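Long-range contacts in signal transduction protein TRAP (Staphylococcus aureus, PDB 4AE5), which probably acts as a phosphorylation-dependent signalling protein that activates the agr system and RNAIII synthesis, and so raises toxin expression and biofilm formation: residues 57-62 with 101-106; 69-74 with 116-121. One frame throughout, in Å; residues are numbered along the deposited sequence.

Contact 1. Residues 57-62 with 101-106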
ATOM      1  N   LYS A  57      -8.537   3.819  -5.701  1.00 20.55           N
ATOM      2  CA  LYS A  57      -7.843   4.620  -6.695  1.00 23.23           C
ATOM      3  C   LYS A  57      -6.438   4.067  -6.904  1.00 21.85           C
ATOM      4  O   LYS A  57      -5.836   3.553  -5.951  1.00 19.13           O
ATOM      5  CB  LYS A  57      -7.738   6.099  -6.244  1.00 23.99           C
ATOM      6  CG  LYS A  57      -7.234   6.968  -7.409  1.00 28.13           C
ATOM      7  CD  LYS A  57      -6.784   8.370  -7.101  1.00 31.07           C
ATOM      8  CE  LYS A  57      -7.819   9.187  -6.375  1.00 30.69           C
ATOM      9  NZ  LYS A  57      -7.401  10.603  -6.641  1.00 31.90           N
ATOM     10  N   GLU A  58      -5.923   4.235  -8.133  1.00 22.66           N
ATOM     11  CA  GLU A  58      -4.600   3.760  -8.522  1.00 21.49           C
ATOM     12  C   GLU A  58      -3.959   4.699  -9.579  1.00 24.46           C
ATOM     13  O   GLU A  58      -4.668   5.358 -10.405  1.00 24.87           O
ATOM     14  CB  GLU A  58      -4.705   2.333  -9.083  1.00 25.29           C
ATOM     15  CG  GLU A  58      -5.711   2.203 -10.241  1.00 30.56           C
ATOM     16  CD  GLU A  58      -5.807   0.763 -10.764  1.00 33.55           C
ATOM     17  OE1 GLU A  58      -4.818   0.254 -11.334  1.00 35.77           O
ATOM     18  OE2 GLU A  58      -6.868   0.113 -10.596  1.00 35.06           O
ATOM     19  N   ILE A  59      -2.629   4.773  -9.521  1.00 21.02           N
ATOM     20  CA  ILE A  59      -1.812   5.393 -10.543  1.00 21.24           C
ATOM     21  C   ILE A  59      -0.610   4.461 -10.713  1.00 21.85           C
ATOM     22  O   ILE A  59       0.020   4.053  -9.711  1.00 19.57           O
ATOM     23  CB  ILE A  59      -1.304   6.783 -10.055  1.00 19.42           C
ATOM     24  CG1 ILE A  59      -2.467   7.725  -9.710  1.00 21.88           C
ATOM     25  CG2 ILE A  59      -0.190   7.310 -10.944  1.00 19.12           C
ATOM     26  CD1 ILE A  59      -2.068   8.915  -8.860  1.00 22.44           C
ATOM     27  N   GLY A  60      -0.237   4.137 -11.940  1.00 21.23           N
ATOM     28  CA  GLY A  60       1.048   3.416 -12.157  1.00 22.26           C
ATOM     29  C   GLY A  60       1.024   1.894 -11.908  1.00 21.57           C
ATOM     30  O   GLY A  60       0.066   1.336 -11.322  1.00 22.48           O
ATOM     31  N   GLU A  61       2.069   1.220 -12.338  1.00 23.43           N
ATOM     32  CA  GLU A  61       2.144  -0.237 -12.200  1.00 26.57           C
ATOM     33  C   GLU A  61       3.097  -0.642 -11.096  1.00 22.16           C
ATOM     34  O   GLU A  61       4.067   0.068 -10.815  1.00 22.32           O
ATOM     35  CB  GLU A  61       2.582  -0.887 -13.519  1.00 30.12           C
ATOM     36  CG  GLU A  61       1.728  -0.437 -14.694  1.00 39.99           C
ATOM     37  CD  GLU A  61       0.479  -1.284 -14.848  1.00 48.02           C
ATOM     38  OE1 GLU A  61       0.622  -2.481 -15.208  1.00 54.87           O
ATOM     39  OE2 GLU A  61      -0.640  -0.757 -14.631  1.00 49.57           O
ATOM     40  N   PHE A  62       2.870  -1.817 -10.515  1.00 21.02           N
ATOM     41  CA  PHE A  62       3.838  -2.353  -9.545  1.00 21.43           C
ATOM     42  C   PHE A  62       5.113  -2.869 -10.203  1.00 20.75           C
ATOM     43  O   PHE A  62       5.091  -3.296 -11.354  1.00 20.89           O
ATOM     44  CB  PHE A  62       3.198  -3.542  -8.779  1.00 20.89           C
ATOM     45  CG  PHE A  62       2.059  -3.171  -7.934  1.00 21.51           C
ATOM     46  CD1 PHE A  62       2.153  -2.083  -7.083  1.00 20.12           C
ATOM     47  CD2 PHE A  62       0.873  -3.925  -7.969  1.00 20.72           C
ATOM     48  CE1 PHE A  62       1.092  -1.700  -6.273  1.00 20.74           C
ATOM     49  CE2 PHE A  62      -0.191  -3.533  -7.172  1.00 21.25           C
ATOM     50  CZ  PHE A  62      -0.081  -2.442  -6.299  1.00 19.72           C
ATOM     51  N   LYS A 101       6.563   6.507  -8.534  1.00 15.68           N
ATOM     52  CA  LYS A 101       6.265   5.383  -9.453  1.00 17.70           C
ATOM     53  C   LYS A 101       4.771   5.006  -9.438  1.00 17.60           C
ATOM     54  O   LYS A 101       4.160   4.808 -10.490  1.00 18.68           O
ATOM     55  CB  LYS A 101       7.143   4.152  -9.096  1.00 16.54           C
ATOM     56  CG  LYS A 101       8.668   4.392  -9.239  1.00 18.10           C
ATOM     57  CD  LYS A 101       9.041   4.856 -10.690  1.00 19.74           C
ATOM     58  CE  LYS A 101      10.495   5.321 -10.757  1.00 24.11           C
ATOM     59  NZ  LYS A 101      11.119   5.235 -12.123  1.00 23.63           N
ATOM     60  N   SER A 102       4.210   4.817  -8.254  1.00 17.03           N
ATOM     61  CA  SER A 102       2.833   4.366  -8.133  1.00 17.78           C
ATOM     62  C   SER A 102       2.113   4.798  -6.882  1.00 15.81           C
ATOM     63  O   SER A 102       2.700   5.138  -5.813  1.00 15.60           O
ATOM     64  CB  SER A 102       2.804   2.799  -8.303  1.00 17.12           C
ATOM     65  OG  SER A 102       3.523   2.231  -7.202  1.00 17.45           O
ATOM     66  N   TYR A 103       0.809   4.649  -6.916  1.00 16.45           N
ATOM     67  CA  TYR A 103      -0.055   4.982  -5.783  1.00 15.51           C
ATOM     68  C   TYR A 103      -1.267   4.011  -5.770  1.00 16.79           C
ATOM     69  O   TYR A 103      -1.822   3.684  -6.858  1.00 17.21           O
ATOM     70  CB  TYR A 103      -0.644   6.383  -6.003  1.00 17.08           C
ATOM     71  CG  TYR A 103      -1.661   6.815  -5.005  1.00 16.52           C
ATOM     72  CD1 TYR A 103      -1.317   6.979  -3.673  1.00 15.90           C
ATOM     73  CD2 TYR A 103      -2.972   7.060  -5.369  1.00 18.25           C
ATOM     74  CE1 TYR A 103      -2.217   7.453  -2.719  1.00 18.28           C
ATOM     75  CE2 TYR A 103      -3.884   7.482  -4.417  1.00 17.91           C
ATOM     76  CZ  TYR A 103      -3.505   7.705  -3.113  1.00 17.62           C
ATOM     77  OH  TYR A 103      -4.390   8.143  -2.162  1.00 19.29           O
ATOM     78  N   ARG A 104      -1.652   3.584  -4.583  1.00 15.20           N
ATOM     79  CA  ARG A 104      -2.888   2.831  -4.308  1.00 16.44           C
ATOM     80  C   ARG A 104      -3.574   3.288  -3.045  1.00 15.70           C
ATOM     81  O   ARG A 104      -2.967   3.316  -1.917  1.00 17.31           O
ATOM     82  CB  ARG A 104      -2.659   1.300  -4.220  1.00 15.92           C
ATOM     83  CG  ARG A 104      -2.047   0.541  -5.403  1.00 16.16           C
ATOM     84  CD  ARG A 104      -3.027   0.552  -6.623  1.00 18.16           C
ATOM     85  NE  ARG A 104      -2.516  -0.286  -7.727  1.00 16.95           N
ATOM     86  CZ  ARG A 104      -1.676   0.145  -8.663  1.00 18.87           C
ATOM     87  NH1 ARG A 104      -1.209   1.407  -8.655  1.00 17.57           N
ATOM     88  NH2 ARG A 104      -1.306  -0.670  -9.646  1.00 19.04           N
ATOM     89  N   LEU A 105      -4.853   3.668  -3.200  1.00 15.00           N
ATOM     90  CA  LEU A 105      -5.753   3.864  -2.088  1.00 16.76           C
ATOM     91  C   LEU A 105      -6.660   2.631  -1.883  1.00 17.61           C
ATOM     92  O   LEU A 105      -7.350   2.175  -2.839  1.00 19.21           O
ATOM     93  CB  LEU A 105      -6.579   5.144  -2.251  1.00 16.05           C
ATOM     94  CG  LEU A 105      -7.645   5.415  -1.213  1.00 16.49           C
ATOM     95  CD1 LEU A 105      -6.934   5.771   0.113  1.00 16.90           C
ATOM     96  CD2 LEU A 105      -8.560   6.592  -1.687  1.00 19.39           C
ATOM     97  N   LEU A 106      -6.636   2.063  -0.682  1.00 17.40           N
ATOM     98  CA  LEU A 106      -7.159   0.677  -0.449  1.00 17.86           C
ATOM     99  C   LEU A 106      -8.192   0.672   0.658  1.00 18.92           C
ATOM    100  O   LEU A 106      -7.904   1.122   1.800  1.00 16.81           O
ATOM    101  CB  LEU A 106      -6.032  -0.282  -0.062  1.00 18.21           C
ATOM    102  CG  LEU A 106      -4.897  -0.325  -1.111  1.00 17.29           C
ATOM    103  CD1 LEU A 106      -3.713  -1.178  -0.605  1.00 17.76           C
ATOM    104  CD2 LEU A 106      -5.431  -0.900  -2.442  1.00 16.98           C
TER
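R104 reaches across to G60 and F62, an example of how one long side chain can tie down the chain where a strand gives way to a loop. Its CG, anti to the carbonyl carbon (chi1 -58°), passes CZ of F62 at 3.7 Å, and a bend at chi2 turns CD back against CB of E58 at 3.5 Å. NE, which forms a salt bridge with E40, also lies close to F62 CZ. The guanidinium is then sandwiched: CB of E58 covers one face and the F62 ring the other, with R104 CZ 4.3 Å from the ring centroid in a cation-pi contact, the two planes 32° apart. Along its edge, NH1 and NH2 grip G60 O end-on, each at 3.0 Å. NH1 also bonds to Y103 O, so this carbonyl serves both R104 and I59 N, which arrive from opposite faces of its plane. E58 OE1 sits out of the guanidinium plane, 4.0 Å from R104 NH2, where it probably adds charge attraction without a bond, while E58 OE2 pairs with K2. Antiparallel backbone bonds, such as L105 N to K57 O at 2.9 Å, join the strands themselves. On the other face, I59 packs on Y103. Strand 51-59 is thereby fixed to strand 100-108, which pairs along its other edge with strand 114-120; helix 80-88 packs against L105.

Contact 2. Residues 69-74 with 116-121. With FMT (formic acid), chain E.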
ATOM      1  N   CYS A  69       6.155   2.323   0.473  1.00 13.56           N
ATOM      2  CA  CYS A  69       5.657   2.525   1.816  1.00 13.72           C
ATOM      3  C   CYS A  69       4.153   2.196   1.911  1.00 13.06           C
ATOM      4  O   CYS A  69       3.376   2.751   1.130  1.00 14.15           O
ATOM      5  CB  CYS A  69       5.878   3.976   2.275  1.00 14.01           C
ATOM      6  SG  CYS A  69       5.452   4.232   4.044  1.00 17.04           S
ATOM      7  N   ALA A  70       3.803   1.302   2.824  1.00 13.24           N
ATOM      8  CA  ALA A  70       2.447   0.983   3.202  1.00 13.87           C
ATOM      9  C   ALA A  70       2.071   1.824   4.428  1.00 13.84           C
ATOM     10  O   ALA A  70       2.719   1.739   5.499  1.00 13.86           O
ATOM     11  CB  ALA A  70       2.286  -0.496   3.520  1.00 15.27           C
ATOM     12  N   ILE A  71       1.054   2.650   4.264  1.00 12.12           N
ATOM     13  CA  ILE A  71       0.580   3.489   5.399  1.00 13.84           C
ATOM     14  C   ILE A  71      -0.704   2.903   5.903  1.00 17.32           C
ATOM     15  O   ILE A  71      -1.632   2.738   5.137  1.00 17.02           O
ATOM     16  CB  ILE A  71       0.319   4.962   4.996  1.00 14.61           C
ATOM     17  CG1 ILE A  71       1.570   5.490   4.307  1.00 13.99           C
ATOM     18  CG2 ILE A  71      -0.106   5.811   6.236  1.00 14.72           C
ATOM     19  CD1 ILE A  71       1.360   6.847   3.619  1.00 16.90           C
ATOM     20  N   PHE A  72      -0.762   2.608   7.192  1.00 16.84           N
ATOM     21  CA  PHE A  72      -2.003   2.087   7.770  1.00 18.17           C
ATOM     22  C   PHE A  72      -2.676   3.216   8.480  1.00 18.18           C
ATOM     23  O   PHE A  72      -2.017   3.903   9.290  1.00 19.48           O
ATOM     24  CB  PHE A  72      -1.692   0.945   8.768  1.00 18.89           C
ATOM     25  CG  PHE A  72      -1.210  -0.294   8.081  1.00 18.83           C
ATOM     26  CD1 PHE A  72       0.094  -0.349   7.625  1.00 17.77           C
ATOM     27  CD2 PHE A  72      -2.042  -1.391   7.891  1.00 21.48           C
ATOM     28  CE1 PHE A  72       0.598  -1.489   7.003  1.00 17.65           C
ATOM     29  CE2 PHE A  72      -1.538  -2.559   7.249  1.00 19.75           C
ATOM     30  CZ  PHE A  72      -0.235  -2.576   6.790  1.00 18.72           C
ATOM     31  N   ILE A  73      -3.938   3.449   8.165  1.00 19.69           N
ATOM     32  CA  ILE A  73      -4.701   4.590   8.604  1.00 19.61           C
ATOM     33  C   ILE A  73      -5.938   4.096   9.353  1.00 23.44           C
ATOM     34  O   ILE A  73      -6.884   3.719   8.760  1.00 22.91           O
ATOM     35  CB  ILE A  73      -5.162   5.434   7.394  1.00 19.66           C
ATOM     36  CG1 ILE A  73      -3.990   5.846   6.544  1.00 17.74           C
ATOM     37  CG2 ILE A  73      -5.902   6.646   7.834  1.00 19.33           C
ATOM     38  CD1 ILE A  73      -4.290   6.007   5.108  1.00 17.30           C
ATOM     39  N   PRO A  74      -5.875   4.110  10.662  1.00 24.48           N
ATOM     40  CA  PRO A  74      -6.972   3.607  11.485  1.00 29.00           C
ATOM     41  C   PRO A  74      -8.149   4.536  11.462  1.00 27.81           C
ATOM     42  O   PRO A  74      -7.982   5.703  11.490  1.00 32.31           O
ATOM     43  CB  PRO A  74      -6.368   3.580  12.884  1.00 28.41           C
ATOM     44  CG  PRO A  74      -5.233   4.507  12.812  1.00 28.14           C
ATOM     45  CD  PRO A  74      -4.692   4.392  11.460  1.00 25.55           C
ATOM     46  N   ILE A 116      -2.667   2.799   2.290  1.00 15.35           N
ATOM     47  CA  ILE A 116      -2.148   3.475   1.097  1.00 14.75           C
ATOM     48  C   ILE A 116      -0.801   2.764   0.766  1.00 14.34           C
ATOM     49  O   ILE A 116      -0.006   2.541   1.689  1.00 14.14           O
ATOM     50  CB  ILE A 116      -1.897   4.974   1.306  1.00 13.38           C
ATOM     51  CG1 ILE A 116      -3.269   5.704   1.274  1.00 14.52           C
ATOM     52  CG2 ILE A 116      -0.925   5.524   0.184  1.00 13.23           C
ATOM     53  CD1 ILE A 116      -3.153   7.116   1.864  1.00 15.94           C
ATOM     54  N   TYR A 117      -0.583   2.413  -0.503  1.00 13.74           N
ATOM     55  CA  TYR A 117       0.779   2.137  -0.996  1.00 14.87           C
ATOM     56  C   TYR A 117       1.300   3.332  -1.782  1.00 14.91           C
ATOM     57  O   TYR A 117       0.648   3.740  -2.750  1.00 16.94           O
ATOM     58  CB  TYR A 117       0.858   0.889  -1.923  1.00 16.83           C
ATOM     59  CG  TYR A 117       0.725  -0.531  -1.287  1.00 18.60           C
ATOM     60  CD1 TYR A 117       0.779  -0.728   0.114  1.00 21.46           C
ATOM     61  CD2 TYR A 117       0.574  -1.673  -2.074  1.00 22.08           C
ATOM     62  CE1 TYR A 117       0.658  -2.013   0.678  1.00 24.01           C
ATOM     63  CE2 TYR A 117       0.482  -2.979  -1.486  1.00 23.78           C
ATOM     64  CZ  TYR A 117       0.529  -3.124  -0.124  1.00 22.52           C
ATOM     65  OH  TYR A 117       0.420  -4.373   0.490  1.00 26.01           O
ATOM     66  N   PHE A 118       2.522   3.807  -1.449  1.00 12.57           N
ATOM     67  CA  PHE A 118       3.294   4.718  -2.256  1.00 13.65           C
ATOM     68  C   PHE A 118       4.488   3.939  -2.765  1.00 15.10           C
ATOM     69  O   PHE A 118       5.255   3.330  -1.983  1.00 14.23           O
ATOM     70  CB  PHE A 118       3.736   5.978  -1.495  1.00 14.18           C
ATOM     71  CG  PHE A 118       2.687   7.063  -1.411  1.00 14.11           C
ATOM     72  CD1 PHE A 118       2.219   7.743  -2.573  1.00 13.97           C
ATOM     73  CD2 PHE A 118       2.132   7.416  -0.153  1.00 15.02           C
ATOM     74  CE1 PHE A 118       1.291   8.808  -2.451  1.00 13.49           C
ATOM     75  CE2 PHE A 118       1.215   8.476  -0.043  1.00 13.57           C
ATOM     76  CZ  PHE A 118       0.740   9.105  -1.231  1.00 14.08           C
ATOM     77  N   GLY A 119       4.580   3.851  -4.082  1.00 13.47           N
ATOM     78  CA  GLY A 119       5.757   3.278  -4.749  1.00 13.34           C
ATOM     79  C   GLY A 119       6.698   4.351  -5.257  1.00 13.64           C
ATOM     80  O   GLY A 119       6.317   5.276  -6.015  1.00 14.21           O
ATOM     81  N   PHE A 120       7.963   4.225  -4.890  1.00 14.19           N
ATOM     82  CA  PHE A 120       8.954   5.226  -5.388  1.00 15.18           C
ATOM     83  C   PHE A 120      10.221   4.518  -5.868  1.00 17.22           C
ATOM     84  O   PHE A 120      10.420   3.325  -5.568  1.00 17.21           O
ATOM     85  CB  PHE A 120       9.297   6.214  -4.254  1.00 15.36           C
ATOM     86  CG  PHE A 120       8.400   7.404  -4.150  1.00 14.23           C
ATOM     87  CD1 PHE A 120       7.114   7.269  -3.585  1.00 14.09           C
ATOM     88  CD2 PHE A 120       8.800   8.642  -4.594  1.00 13.96           C
ATOM     89  CE1 PHE A 120       6.301   8.345  -3.455  1.00 12.56           C
ATOM     90  CE2 PHE A 120       7.966   9.736  -4.482  1.00 13.27           C
ATOM     91  CZ  PHE A 120       6.708   9.595  -3.946  1.00 13.25           C
ATOM     92  N   ALA A 121      11.093   5.271  -6.597  1.00 18.50           N
ATOM     93  CA  ALA A 121      12.426   4.756  -7.055  1.00 21.02           C
ATOM     94  C   ALA A 121      13.203   4.102  -5.911  1.00 19.49           C
ATOM     95  O   ALA A 121      13.768   3.021  -6.070  1.00 21.50           O
ATOM     96  CB  ALA A 121      13.288   5.911  -7.678  1.00 21.18           C
TER
HETATM   97  C   FMT E1000       2.082  -3.963   3.870  1.00 36.30           C
HETATM   98  O1  FMT E1000       0.994  -4.022   3.251  1.00 39.57           O
HETATM   99  O2  FMT E1000       2.104  -4.378   5.157  1.00 33.86           O
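O1 of a bound formic acid, probably from the crystallisation liquor, accepts a hydrogen bond from Y117 OH at 2.8 Å, while CB of A70 supports the molecule from the partner strand, 3.5 Å from its carbon. The hydroxyl is also hydrogen-bonded to T6. O1 lies at the edge of the Y117 ring, in its plane, and O2 likewise meets the edge of F72, 3.4 Å from CZ. A70 CB also touches the edge of the tyrosine at CE1, the two residues forming a non-hydrogen-bonded antiparallel pair. C69 with F118 and I71 with I116, the hydrogen-bonded pairs beside it, each exchange two backbone bonds. The opposite face of the sheet is apolar. I71 CG1 is anti to its carbonyl carbon (chi1 -53°), and from it CD1 reaches the edge of F118 at CD2, 3.9 Å away. I73 CD1 meets I116 CD1 at 3.6 Å, and Y126 of helix 123-131 packs over C69, I71 and F118. The two strands thus present an apolar face to helix 123-131 and on the other help to line a polar pocket completed by K115, Y8 of strand 3-9 and R160 of strand 158-164, where hydroxyl, amine and guanidinium groups gathered round the formic acid suggest a site that could favour a small anion.

In the fold
Both contacts belong to one antiparallel barrel, and their strands run consecutively across it: 67-73, 114-120, 100-108, 51-59. Contact 2 is wholly buried near the centre of the chain, whereas contact 1 is partly buried and reaches the surface where strand 51-59 ends. Adjoining strands 100-108 and 114-120 join them: K101 and S102 both face G119 in a classic beta bulge, with K101 N 2.8 Å from G119 O, and the rings of Y103 and F118 meet on the helix-covered face. Their chemistry follows their place. At the strand end, an arginine binds a loop carbonyl, a strand carbonyl and an aromatic ring; between strands 67-73 and 114-120, regular backbone pairing separates apolar packing from a polar pocket that holds formic acid.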